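PDB 3LUL: 4-amino-4-deoxychorismate lyase from Legionella pneumophila, which belongs to the class IV aminotransferase family, two-domain enzymes of the fold-type IV group that carry pyridoxal phosphate on a lysine. Local coordinates for residues 223-226 and 227-231. Numbering follows the deposited sequence. Where two conformers were deposited one is given.
Sequences TKKR and IEDAD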
# COMPACT_ATOMS: atom_id res chain seq x y z
N THR B 223 6.41 16.38 -19.32
CA THR B 223 7.73 15.74 -19.13
C THR B 223 8.51 16.48 -18.04
O THR B 223 8.12 17.60 -17.62
CB THR B 223 8.53 15.79 -20.44
OG1 THR B 223 8.68 17.16 -20.79
CG2 THR B 223 7.79 15.07 -21.56
N LYS B 224 9.64 15.91 -17.62
CA LYS B 224 10.51 16.55 -16.61
C LYS B 224 11.07 17.87 -17.17
O LYS B 224 11.20 18.86 -16.44
CB LYS B 224 11.65 15.63 -16.19
CG LYS B 224 12.46 16.17 -15.01
CD LYS B 224 13.50 15.16 -14.54
CE LYS B 224 14.25 15.70 -13.33
NZ LYS B 224 15.59 15.08 -13.16
N LYS B 225 11.35 17.87 -18.47
CA LYS B 225 11.83 19.05 -19.16
C LYS B 225 10.83 20.21 -19.10
O LYS B 225 11.24 21.35 -18.98
CB LYS B 225 12.19 18.73 -20.62
CG LYS B 225 12.77 19.95 -21.38
CD LYS B 225 13.21 19.61 -22.79
CE LYS B 225 13.34 20.89 -23.66
NZ LYS B 225 14.03 22.02 -22.96
N ARG B 226 9.53 19.93 -19.19
CA ARG B 226 8.51 20.99 -18.99
C ARG B 226 8.59 21.64 -17.63
O ARG B 226 8.42 22.86 -17.51
CB ARG B 226 7.09 20.47 -19.19
CG ARG B 226 6.77 20.04 -20.59
CD ARG B 226 6.89 21.16 -21.58
NE ARG B 226 6.12 22.34 -21.19
CZ ARG B 226 4.85 22.58 -21.52
NH1 ARG B 226 4.15 21.72 -22.27
NH2 ARG B 226 4.26 23.70 -21.11
N ILE B 227 8.83 20.84 -16.59
CA ILE B 227 8.94 21.38 -15.24
C ILE B 227 10.19 22.24 -15.14
O ILE B 227 10.15 23.38 -14.66
CB ILE B 227 9.00 20.27 -14.15
CG1 ILE B 227 7.82 19.34 -14.26
CG2 ILE B 227 9.00 20.86 -12.77
CD1 ILE B 227 8.04 18.03 -13.46
N GLU B 228 11.31 21.71 -15.63
CA GLU B 228 12.60 22.40 -15.54
C GLU B 228 12.55 23.76 -16.22
O GLU B 228 13.16 24.71 -15.76
CB GLU B 228 13.70 21.51 -16.13
CG GLU B 228 13.91 20.27 -15.24
CD GLU B 228 14.80 19.19 -15.83
OE1 GLU B 228 15.01 19.15 -17.06
OE2 GLU B 228 15.25 18.35 -15.03
N ASP B 229 11.80 23.83 -17.32
CA ASP B 229 11.61 25.07 -18.09
C ASP B 229 10.48 26.00 -17.60
O ASP B 229 10.30 27.08 -18.16
CB ASP B 229 11.38 24.76 -19.58
CG ASP B 229 12.64 24.20 -20.27
OD1 ASP B 229 13.74 24.19 -19.66
OD2 ASP B 229 12.50 23.74 -21.43
N ALA B 230 9.74 25.61 -16.56
CA ALA B 230 8.61 26.42 -16.05
C ALA B 230 9.04 27.75 -15.43
O ALA B 230 10.14 27.85 -14.90
CB ALA B 230 7.83 25.62 -15.01
N ASP B 231 8.16 28.75 -15.46
CA ASP B 231 8.38 30.01 -14.77
C ASP B 231 8.20 29.84 -13.26
O ASP B 231 8.96 30.42 -12.46
CB ASP B 231 7.47 31.13 -15.31
CG ASP B 231 7.78 31.50 -16.75
OD1 ASP B 231 8.98 31.43 -17.13
OD2 ASP B 231 6.85 31.87 -17.50
O HOH W 1 16.66 16.16 -15.93
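Lys225 and Asp229, four residues apart at the C-terminal end of the short surface helix around 224-228, form the tighter of two i to i+4 ion pairs. Lys225 NZ reaches Asp229 OD2 at 2.8 Å and meets its syn lone pair, on the side of the other carboxylate oxygen. The lysine leaves the helix with CG anti to its backbone N (chi1 -177°), runs nearly straight, and turns only at the last torsion (chi4 44°), which swings the ammonium onto the carboxylate.

The second pair, Lys224 with Glu228, is looser and tentative, since Glu228 has two conformers. In the one described, Glu228, itself extended, crosses the extended Lys224 at a slant, Glu228 OE2 lying 3.3 Å from Lys224 CE but 3.8 Å from Lys224 NZ, a long salt bridge. One water, equally tentative as a bridge, accepts from Lys224 NZ and donates to Glu228 OE2 at 2.8 Å. Lys224 NZ has its stronger partner in Asp249.

Backbone bonds tie the short helix together. Glu228 N donates to Lys224 O at 3.0 Å, nearly straight at 164°, and Asp229 N to Lys225 O; the bond from Ile227 N to Thr223 O is weak. Thr223 is the N-cap, its OG1 accepting weakly from Arg226 N at 3.3 Å.

Apolar contacts fix the inner side: Ile227 is buried and packs on Leu164 and Phe166 of strand 162-167 and on Phe253. Bends at chi2 and chi3 carry the Arg226 guanidinium to Glu184, its salt-bridge partner through NH2, and to Tyr189, with which it makes a cation-pi contact.

The helix is thus attached to the rest of the fold through Ile227, Arg226 and Lys224, while the exposed Lys225-Asp229 pair probably adds modest, solvent-screened stability.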